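Local coordinates for odorant Binding Protein from Varroa destructor, form P2<1> (Varroa destructor, PDB 7NZA), which probably binds and carries small odorant or other apolar molecules in a wide, open internal cavity, at residues 75-78 with 79-83; 110-113 with 114-118; 119-122 with 123-126. All blocks are in the same frame, centred on the assembly; numbering follows the deposited sequence. Where two conformers were deposited one is given.

Contact 1: 75-78 with 79-83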
ATOM      1  N   TRP A  75      12.719 -17.558   4.842  1.00 16.46           N
ATOM      2  CA  TRP A  75      12.501 -17.199   6.273  1.00 16.08           C
ATOM      3  C   TRP A  75      12.141 -18.371   7.161  1.00 16.11           C
ATOM      4  O   TRP A  75      12.035 -18.111   8.376  1.00 17.36           O
ATOM      5  CB  TRP A  75      11.519 -16.037   6.403  1.00 15.21           C
ATOM      6  CG  TRP A  75      12.095 -14.764   5.932  1.00 15.55           C
ATOM      7  CD1 TRP A  75      12.034 -14.185   4.698  1.00 16.36           C
ATOM      8  CD2 TRP A  75      12.874 -13.899   6.757  1.00 15.62           C
ATOM      9  NE1 TRP A  75      12.696 -12.993   4.719  1.00 17.05           N
ATOM     10  CE2 TRP A  75      13.218 -12.795   5.971  1.00 16.18           C
ATOM     11  CE3 TRP A  75      13.312 -13.963   8.083  1.00 16.56           C
ATOM     12  CZ2 TRP A  75      14.019 -11.783   6.423  1.00 17.04           C
ATOM     13  CZ3 TRP A  75      14.069 -12.926   8.546  1.00 16.72           C
ATOM     14  CH2 TRP A  75      14.413 -11.849   7.739  1.00 17.36           C
ATOM     15  N   PHE A  76      12.052 -19.582   6.715  1.00 17.50           N
ATOM     16  CA  PHE A  76      11.747 -20.764   7.555  1.00 18.28           C
ATOM     17  C   PHE A  76      12.886 -21.743   7.421  1.00 19.64           C
ATOM     18  O   PHE A  76      13.364 -22.025   6.316  1.00 21.53           O
ATOM     19  CB  PHE A  76      10.424 -21.383   7.182  1.00 18.82           C
ATOM     20  CG  PHE A  76       9.258 -20.480   7.422  1.00 19.01           C
ATOM     21  CD1 PHE A  76       8.689 -20.323   8.652  1.00 18.17           C
ATOM     22  CD2 PHE A  76       8.716 -19.780   6.354  1.00 22.13           C
ATOM     23  CE1 PHE A  76       7.591 -19.499   8.802  1.00 17.66           C
ATOM     24  CE2 PHE A  76       7.647 -18.932   6.522  1.00 22.16           C
ATOM     25  CZ  PHE A  76       7.023 -18.866   7.730  1.00 19.81           C
ATOM     26  N   ASP A  77      13.248 -22.352   8.551  1.00 20.44           N
ATOM     27  CA  ASP A  77      14.325 -23.365   8.539  1.00 21.48           C
ATOM     28  C   ASP A  77      13.792 -24.734   8.145  1.00 22.71           C
ATOM     29  O   ASP A  77      12.617 -24.856   7.829  1.00 23.87           O
ATOM     30  CB  ASP A  77      14.976 -23.350   9.897  1.00 21.52           C
ATOM     31  CG  ASP A  77      14.213 -23.931  11.055  1.00 21.72           C
ATOM     32  OD1 ASP A  77      13.204 -24.626  10.847  1.00 22.20           O
ATOM     33  OD2 ASP A  77      14.713 -23.753  12.174  1.00 25.88           O
ATOM     34  N   ASP A  78      14.699 -25.736   8.118  1.00 25.06           N
ATOM     35  CA  ASP A  78      14.323 -27.131   7.745  1.00 27.22           C
ATOM     36  C   ASP A  78      13.378 -27.801   8.740  1.00 29.41           C
ATOM     37  O   ASP A  78      12.889 -28.935   8.382  1.00 31.94           O
ATOM     38  CB  ASP A  78      15.567 -27.945   7.410  1.00 28.28           C
ATOM     39  CG  ASP A  78      16.451 -28.314   8.584  1.00 33.35           C
ATOM     40  OD1 ASP A  78      16.157 -27.923   9.743  1.00 35.36           O
ATOM     41  OD2 ASP A  78      17.487 -29.048   8.292  1.00 33.95           O
ATOM     42  N   GLU A  79      13.089 -27.217   9.894  1.00 29.70           N
ATOM     43  CA  GLU A  79      12.068 -27.741  10.850  1.00 29.43           C
ATOM     44  C   GLU A  79      10.759 -26.960  10.682  1.00 28.02           C
ATOM     45  O   GLU A  79       9.849 -27.243  11.439  1.00 32.64           O
ATOM     46  CB  GLU A  79      12.636 -27.719  12.286  1.00 30.57           C
ATOM     47  CG  GLU A  79      13.776 -28.716  12.503  1.00 32.68           C
ATOM     48  CD  GLU A  79      14.523 -28.610  13.819  1.00 35.66           C
ATOM     49  OE1 GLU A  79      14.280 -27.637  14.542  1.00 37.96           O
ATOM     50  OE2 GLU A  79      15.352 -29.511  14.111  1.00 42.95           O
ATOM     51  N   GLY A  80      10.678 -25.959   9.779  1.00 25.15           N
ATOM     52  CA  GLY A  80       9.506 -25.086   9.545  1.00 22.91           C
ATOM     53  C   GLY A  80       9.493 -23.849  10.487  1.00 20.62           C
ATOM     54  O   GLY A  80       8.461 -23.180  10.511  1.00 20.97           O
ATOM     55  N   VAL A  81      10.541 -23.649  11.245  1.00 20.94           N
ATOM     56  CA  VAL A  81      10.562 -22.561  12.271  1.00 19.52           C
ATOM     57  C   VAL A  81      11.010 -21.230  11.634  1.00 18.21           C
ATOM     58  O   VAL A  81      11.964 -21.214  10.856  1.00 18.20           O
ATOM     59  CB  VAL A  81      11.430 -22.908  13.485  1.00 20.51           C
ATOM     60  CG1 VAL A  81      11.253 -21.889  14.549  1.00 20.62           C
ATOM     61  CG2 VAL A  81      11.072 -24.298  14.033  1.00 22.77           C
ATOM     62  N   TYR A  82      10.317 -20.152  11.937  1.00 15.98           N
ATOM     63  CA  TYR A  82      10.739 -18.819  11.440  1.00 15.41           C
ATOM     64  C   TYR A  82      12.110 -18.499  11.934  1.00 15.14           C
ATOM     65  O   TYR A  82      12.457 -18.747  13.114  1.00 16.56           O
ATOM     66  CB  TYR A  82       9.741 -17.769  11.927  1.00 15.45           C
ATOM     67  CG  TYR A  82      10.122 -16.352  11.552  1.00 15.15           C
ATOM     68  CD1 TYR A  82      10.051 -15.859  10.261  1.00 14.47           C
ATOM     69  CD2 TYR A  82      10.484 -15.483  12.539  1.00 15.08           C
ATOM     70  CE1 TYR A  82      10.372 -14.535   9.974  1.00 14.97           C
ATOM     71  CE2 TYR A  82      10.802 -14.193  12.270  1.00 15.28           C
ATOM     72  CZ  TYR A  82      10.766 -13.700  11.015  1.00 15.10           C
ATOM     73  OH  TYR A  82      11.056 -12.382  10.792  1.00 15.15           O
ATOM     74  N   LYS A  83      12.918 -17.884  11.098  1.00 15.21           N
ATOM     75  CA  LYS A  83      14.317 -17.531  11.369  1.00 15.81           C
ATOM     76  C   LYS A  83      14.413 -16.223  12.133  1.00 15.95           C
ATOM     77  O   LYS A  83      14.827 -15.186  11.644  1.00 15.73           O
ATOM     78  CB  LYS A  83      15.142 -17.487  10.087  1.00 17.82           C
ATOM     79  CG  LYS A  83      15.325 -18.835   9.413  1.00 18.61           C
ATOM     80  CD  LYS A  83      16.169 -18.758   8.140  1.00 19.59           C
ATOM     81  CE  LYS A  83      16.244 -20.109   7.458  1.00 22.14           C
ATOM     82  NZ  LYS A  83      16.874 -19.969   6.129  1.00 25.28           N
TER
HETATM   83  O   HOH W   1      14.544 -25.018  14.517  1.00 32.77           O
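Trp75 and Tyr82 lie side by side and point the same way where the chain doubles back between helix 55-72 and helix 84-93. Their rings are nearly parallel, 17° apart, but slid so far that they barely overlap, and the touch is made by Trp75 CE3 against Tyr82 CE1 at 3.5 Å. This is the tight, buried end: both rings also pack on Leu70 and Ala87, and Tyr82 OH is hydrogen-bonded to the backbone N of Ser7 of the second subunit. Next along, Lys83 N bonds to Trp75 O at 2.9 Å, and Asp77 N to Val81 O at 2.9 Å. The two arms form a hairpin-like turn with a single beta bridge, Phe76 with Tyr82, closed by a type I turn in which Gly80 N bonds to Asp77 O at 3.0 Å; Gly80 has the positive phi that favours glycine. Asp77 holds the turn from within. With CG set between its own backbone N and carbonyl carbon (chi1 73°), OD1 accepts Glu79 N at 2.8 Å and Val81 N at 2.9 Å from opposite faces of the carboxylate plane. On the solvent side the hold is slacker: Asp77 OD2 and Glu79 OE1 are like charges 4.6 Å apart, joined by a water that donates to both. Lys83 runs extended across the turn, CE 3.6 Å from Phe76 O, to hydrogen-bond Gly74 O through NZ.

Contact 2: 110-113 with 114-118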
ATOM      1  N   ALA A 110      11.679  -9.703  23.302  1.00 13.59           N
ATOM      2  CA  ALA A 110      10.364  -9.787  23.972  1.00 14.73           C
ATOM      3  C   ALA A 110       9.287 -10.320  23.025  1.00 14.54           C
ATOM      4  O   ALA A 110       8.449 -11.133  23.412  1.00 14.46           O
ATOM      5  CB  ALA A 110       9.951  -8.413  24.480  1.00 16.38           C
ATOM      6  N   CYS A 111       9.338  -9.921  21.776  1.00 13.71           N
ATOM      7  CA  CYS A 111       8.337 -10.318  20.770  1.00 14.11           C
ATOM      8  C   CYS A 111       8.549 -11.782  20.387  1.00 13.86           C
ATOM      9  O   CYS A 111       7.561 -12.519  20.246  1.00 14.98           O
ATOM     10  CB  CYS A 111       8.442  -9.445  19.537  1.00 14.92           C
ATOM     11  SG  CYS A 111       7.794  -7.769  19.812  1.00 15.35           S
ATOM     12  N   GLN A 112       9.797 -12.269  20.269  1.00 13.76           N
ATOM     13  CA  GLN A 112      10.036 -13.680  20.005  1.00 14.08           C
ATOM     14  C   GLN A 112       9.481 -14.502  21.159  1.00 14.91           C
ATOM     15  O   GLN A 112       8.907 -15.555  20.937  1.00 15.47           O
ATOM     16  CB  GLN A 112      11.514 -13.922  19.733  1.00 14.62           C
ATOM     17  CG  GLN A 112      11.824 -15.384  19.526  1.00 15.28           C
ATOM     18  CD  GLN A 112      13.267 -15.620  19.197  1.00 16.10           C
ATOM     19  OE1 GLN A 112      14.052 -14.714  19.022  1.00 16.26           O
ATOM     20  NE2 GLN A 112      13.616 -16.891  18.978  1.00 18.17           N
ATOM     21  N   LYS A 113       9.749 -14.080  22.391  1.00 14.86           N
ATOM     22  CA  LYS A 113       9.267 -14.824  23.575  1.00 14.53           C
ATOM     23  C   LYS A 113       7.750 -14.889  23.554  1.00 15.22           C
ATOM     24  O   LYS A 113       7.148 -15.924  23.775  1.00 16.18           O
ATOM     25  CB  LYS A 113       9.789 -14.140  24.833  1.00 15.09           C
ATOM     26  CG  LYS A 113       9.311 -14.854  26.108  1.00 16.74           C
ATOM     27  CD  LYS A 113       9.721 -14.196  27.398  1.00 18.36           C
ATOM     28  CE  LYS A 113       9.237 -14.884  28.637  1.00 22.42           C
ATOM     29  NZ  LYS A 113       9.896 -14.359  29.827  1.00 23.92           N
ATOM     30  N   GLU A 114       7.115 -13.722  23.371  1.00 14.64           N
ATOM     31  CA  GLU A 114       5.633 -13.694  23.336  1.00 16.37           C
ATOM     32  C   GLU A 114       5.106 -14.653  22.272  1.00 16.54           C
ATOM     33  O   GLU A 114       4.175 -15.454  22.524  1.00 17.90           O
ATOM     34  CB  GLU A 114       5.131 -12.284  23.170  1.00 18.07           C
ATOM     35  CG  GLU A 114       3.609 -12.205  23.138  1.00 22.01           C
ATOM     36  CD  GLU A 114       3.047 -10.831  22.852  1.00 27.54           C
ATOM     37  OE1 GLU A 114       3.803  -9.884  22.672  1.00 36.19           O
ATOM     38  OE2 GLU A 114       1.834 -10.720  22.796  1.00 34.98           O
ATOM     39  N   ALA A 115       5.723 -14.621  21.099  1.00 14.90           N
ATOM     40  CA  ALA A 115       5.199 -15.397  19.951  1.00 15.74           C
ATOM     41  C   ALA A 115       5.363 -16.870  20.241  1.00 17.66           C
ATOM     42  O   ALA A 115       4.393 -17.662  19.935  1.00 19.02           O
ATOM     43  CB  ALA A 115       5.939 -15.021  18.686  1.00 16.33           C
ATOM     44  N   THR A 116       6.476 -17.257  20.805  1.00 16.60           N
ATOM     45  CA  THR A 116       6.789 -18.693  20.994  1.00 20.20           C
ATOM     46  C   THR A 116       6.079 -19.249  22.212  1.00 21.54           C
ATOM     47  O   THR A 116       5.781 -20.484  22.210  1.00 24.80           O
ATOM     48  CB  THR A 116       8.288 -18.957  20.947  1.00 22.31           C
ATOM     49  OG1 THR A 116       8.958 -18.246  21.948  1.00 24.49           O
ATOM     50  CG2 THR A 116       8.926 -18.485  19.682  1.00 24.78           C
ATOM     51  N   GLU A 117       5.836 -18.435  23.233  1.00 20.27           N
ATOM     52  CA  GLU A 117       5.053 -18.960  24.391  1.00 22.34           C
ATOM     53  C   GLU A 117       3.564 -19.016  24.047  1.00 22.96           C
ATOM     54  O   GLU A 117       2.897 -19.959  24.559  1.00 25.88           O
ATOM     55  CB  GLU A 117       5.319 -18.106  25.610  1.00 23.29           C
ATOM     56  CG  GLU A 117       6.746 -18.240  26.059  1.00 24.67           C
ATOM     57  CD  GLU A 117       7.025 -17.703  27.449  1.00 30.62           C
ATOM     58  OE1 GLU A 117       6.199 -16.929  27.982  1.00 29.44           O
ATOM     59  OE2 GLU A 117       8.103 -18.021  27.963  1.00 34.09           O
ATOM     60  N   LYS A 118       3.022 -18.153  23.191  1.00 22.05           N
ATOM     61  CA  LYS A 118       1.572 -18.107  22.927  1.00 22.86           C
ATOM     62  C   LYS A 118       1.234 -19.207  21.933  1.00 23.40           C
ATOM     63  O   LYS A 118       0.093 -19.741  21.967  1.00 25.10           O
ATOM     64  CB  LYS A 118       1.188 -16.739  22.362  1.00 26.04           C
ATOM     65  CG  LYS A 118      -0.242 -16.645  21.862  1.00 31.12           C
ATOM     66  CD  LYS A 118      -1.183 -16.377  22.957  1.00 34.08           C
ATOM     67  CE  LYS A 118      -2.534 -15.946  22.449  1.00 36.43           C
ATOM     68  NZ  LYS A 118      -3.560 -16.329  23.438  1.00 40.01           N
TER
HETATM   69  O   HOH W   2      12.218 -18.851  20.951  1.00 31.85           O
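Lys113 and Glu117, one turn apart on helix 98-118, cross obliquely on its exposed side. This is the i to i+4 spacing of an alpha helix, in which Glu117 N bonds to Lys113 O at 2.9 Å. The lysine chain is fully extended, and its CE lies 3.4 Å from Glu117 OE2; the ammonium itself passes beyond, with NZ 4.5 Å from the same oxygen. The opposite charges probably attract weakly, at a distance beyond a salt bridge, and much of the touch is made where the lysine methylenes, CE foremost, meet the carboxylate. A more definite bond runs from the Thr116 side chain to the backbone O of Gln112. The Thr116 hydroxyl sits between the backbone N and the carbonyl carbon (chi1 60°), turned back along the helix, where OG1 donates to Gln112 O at 2.9 Å. Thr116 N also reaches that oxygen, at 3.0 Å, and the two donors come from opposite faces of the carbonyl plane. A valine here would probably cost Gln112 O its hydroxyl donor, leaving the bond from Thr116 N, and deprive the nearby water of a weak partner. On this flank Gln112 and Thr116 both pack against Phe84 of helix 84-93. Cys111 SG is in a disulfide with Cys132 of helix 122-141, and its side chain touches Tyr129 and Met133. The Gln112 chain is extended (chi1 177°), and a water accepts from NE2 at 3.1 Å and donates weakly, at 3.5 Å, to Thr116 OG1.

Contact 3: 119-122 with 123-126. With SO4 (sulfate ion), chain C.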
ATOM      1  N   HIS A 119       2.066 -19.426  20.920  1.00 21.46           N
ATOM      2  CA  HIS A 119       1.699 -20.298  19.794  1.00 21.51           C
ATOM      3  C   HIS A 119       2.701 -21.431  19.619  1.00 23.24           C
ATOM      4  O   HIS A 119       3.908 -21.171  19.631  1.00 23.13           O
ATOM      5  CB  HIS A 119       1.632 -19.439  18.545  1.00 20.47           C
ATOM      6  CG  HIS A 119       0.547 -18.411  18.553  1.00 20.93           C
ATOM      7  ND1 HIS A 119      -0.819 -18.727  18.646  1.00 22.03           N
ATOM      8  CD2 HIS A 119       0.588 -17.072  18.475  1.00 21.93           C
ATOM      9  CE1 HIS A 119      -1.508 -17.619  18.566  1.00 24.09           C
ATOM     10  NE2 HIS A 119      -0.697 -16.596  18.490  1.00 25.37           N
ATOM     11  N   ASP A 120       2.207 -22.634  19.397  1.00 22.72           N
ATOM     12  CA  ASP A 120       3.021 -23.776  18.923  1.00 22.88           C
ATOM     13  C   ASP A 120       3.019 -23.822  17.390  1.00 23.30           C
ATOM     14  O   ASP A 120       3.975 -24.366  16.869  1.00 27.37           O
ATOM     15  CB  ASP A 120       2.447 -25.077  19.512  1.00 26.26           C
ATOM     16  CG  ASP A 120       2.651 -25.170  21.031  1.00 27.56           C
ATOM     17  OD1 ASP A 120       3.594 -24.549  21.570  1.00 30.15           O
ATOM     18  OD2 ASP A 120       1.865 -25.873  21.658  1.00 32.31           O
ATOM     19  N   ASP A 121       2.028 -23.262  16.726  1.00 21.62           N
ATOM     20  CA  ASP A 121       1.979 -23.209  15.257  1.00 21.84           C
ATOM     21  C   ASP A 121       3.041 -22.209  14.770  1.00 19.71           C
ATOM     22  O   ASP A 121       2.962 -21.046  15.158  1.00 19.78           O
ATOM     23  CB  ASP A 121       0.573 -22.893  14.775  1.00 23.61           C
ATOM     24  CG  ASP A 121       0.552 -22.939  13.284  1.00 27.42           C
ATOM     25  OD1 ASP A 121       0.909 -21.943  12.719  1.00 24.58           O
ATOM     26  OD2 ASP A 121       0.398 -24.033  12.684  1.00 31.37           O
ATOM     27  N   TYR A 122       3.921 -22.644  13.897  1.00 20.44           N
ATOM     28  CA  TYR A 122       5.075 -21.840  13.449  1.00 20.18           C
ATOM     29  C   TYR A 122       4.616 -20.643  12.639  1.00 19.00           C
ATOM     30  O   TYR A 122       5.294 -19.601  12.648  1.00 18.37           O
ATOM     31  CB  TYR A 122       6.054 -22.693  12.657  1.00 20.48           C
ATOM     32  CG  TYR A 122       6.691 -23.774  13.498  1.00 23.24           C
ATOM     33  CD1 TYR A 122       7.145 -23.557  14.785  1.00 22.65           C
ATOM     34  CD2 TYR A 122       6.895 -25.022  12.943  1.00 26.47           C
ATOM     35  CE1 TYR A 122       7.667 -24.593  15.560  1.00 25.99           C
ATOM     36  CE2 TYR A 122       7.434 -26.058  13.684  1.00 27.60           C
ATOM     37  CZ  TYR A 122       7.896 -25.823  14.957  1.00 27.90           C
ATOM     38  OH  TYR A 122       8.448 -26.858  15.677  1.00 31.87           O
ATOM     39  N   ILE A 123       3.487 -20.745  11.925  0.50 18.81           N
ATOM     40  CA  ILE A 123       2.922 -19.604  11.168  0.50 18.57           C
ATOM     41  C   ILE A 123       2.310 -18.597  12.142  0.50 17.95           C
ATOM     42  O   ILE A 123       2.554 -17.400  12.040  0.50 17.44           O
ATOM     43  CB  ILE A 123       1.974 -20.075  10.054  0.50 19.82           C
ATOM     44  CG1 ILE A 123       2.778 -20.716   8.918  0.50 20.49           C
ATOM     45  CG2 ILE A 123       1.088 -18.948   9.546  0.50 20.01           C
ATOM     46  CD1 ILE A 123       1.862 -21.396   7.901  0.50 20.99           C
ATOM     47  N   ASN A 124       1.556 -19.059  13.139  1.00 17.84           N
ATOM     48  CA  ASN A 124       1.008 -18.144  14.147  1.00 18.38           C
ATOM     49  C   ASN A 124       2.159 -17.436  14.861  1.00 16.64           C
ATOM     50  O   ASN A 124       2.020 -16.286  15.176  1.00 16.51           O
ATOM     51  CB  ASN A 124       0.102 -18.874  15.134  1.00 19.91           C
ATOM     52  CG  ASN A 124      -1.227 -19.303  14.568  1.00 23.30           C
ATOM     53  OD1 ASN A 124      -1.672 -18.860  13.498  1.00 24.79           O
ATOM     54  ND2 ASN A 124      -1.836 -20.284  15.236  1.00 26.93           N
ATOM     55  N   GLN A 125       3.257 -18.138  15.130  1.00 16.50           N
ATOM     56  CA  GLN A 125       4.404 -17.501  15.809  1.00 15.83           C
ATOM     57  C   GLN A 125       4.900 -16.297  14.972  1.00 15.32           C
ATOM     58  O   GLN A 125       5.103 -15.212  15.498  1.00 15.53           O
ATOM     59  CB  GLN A 125       5.563 -18.439  16.006  1.00 17.23           C
ATOM     60  CG  GLN A 125       5.293 -19.503  17.049  1.00 17.63           C
ATOM     61  CD  GLN A 125       6.442 -20.455  17.187  1.00 18.00           C
ATOM     62  OE1 GLN A 125       7.431 -20.406  16.460  1.00 17.93           O
ATOM     63  NE2 GLN A 125       6.399 -21.319  18.192  1.00 19.57           N
ATOM     64  N   VAL A 126       5.116 -16.476  13.686  1.00 16.11           N
ATOM     65  CA  VAL A 126       5.692 -15.383  12.880  1.00 16.00           C
ATOM     66  C   VAL A 126       4.638 -14.288  12.752  1.00 15.44           C
ATOM     67  O   VAL A 126       4.971 -13.076  12.818  1.00 15.73           O
ATOM     68  CB  VAL A 126       6.283 -15.814  11.506  1.00 17.31           C
ATOM     69  CG1 VAL A 126       5.351 -16.541  10.603  1.00 18.47           C
ATOM     70  CG2 VAL A 126       6.926 -14.599  10.850  1.00 17.86           C
TER
HETATM   71  S   SO4 C 201      -1.343 -22.266  18.413  1.00 25.86           S
HETATM   72  O1  SO4 C 201      -0.550 -23.065  19.311  1.00 28.23           O
HETATM   73  O2  SO4 C 201      -2.326 -23.050  17.703  1.00 28.80           O
HETATM   74  O3  SO4 C 201      -0.403 -21.667  17.449  1.00 27.24           O
HETATM   75  O4  SO4 C 201      -1.999 -21.219  19.081  1.00 27.30           O
HETATM   76  O   HOH W   3       7.984 -19.957  13.665  1.00 17.68           O
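Asp121 O accepts Gln125 N at 2.9 Å as the chain leaves the loop after helix 98-118 and winds into helix 122-141. One residue on, Val126 N meets Tyr122 O in a longer bond of 3.3 Å. The Asp121 side chain closes the start of this turn: with CG anti to N (chi1 -176°), its OD1 reaches Asn124 N at 3.0 Å through the anti lone pair and Ile123 N in a weak bond. Gln125 reaches back along the loop, its NE2 giving His119 O a bond of 2.9 Å that lies almost in the amide plane. OE1 sits at the edge of the Tyr122 ring, the amide and ring planes 68° apart, and a water donates both to OE1 and to Tyr122 O. The buried Gln125 amide is thus held at both ends. Asn124 CB stands over one face of the His119 imidazole, 3.6 Å from its centroid, in a CH-pi contact. At the ring's edge, His119 ND1 gives a sulfate oxygen, O4, a nearly straight bond of 2.8 Å. Asp120 N bonds to O1 and Asp121 N to O3. The anion probably comes from the crystallisation liquor; the His119 ring N-H and two backbone N-H groups gather round it beside the helix start, where Asp121 is a classic aspartate N-cap of an alpha helix.

From the N-terminal side, contact 1 comes first, closing the turn 75-83 between helix 55-72 and helix 84-93 and leading straight into the latter. Contact 2 follows near the C-terminal end of helix 98-118, and contact 3 takes up the chain at once, turning it into helix 122-141. All three are local and run in series; none nests within or crosses another. In space, contact 3 touches both of the others. Tyr122 packs on Gly80 and Val81 of the turn, and Val126 on Tyr82, while Gln125 meets Ala115 and Thr116. Contacts 1 and 2 do not touch, their nearest atoms being about 6 Å apart, so the start of helix 122-141 joins the turn to helix 98-118.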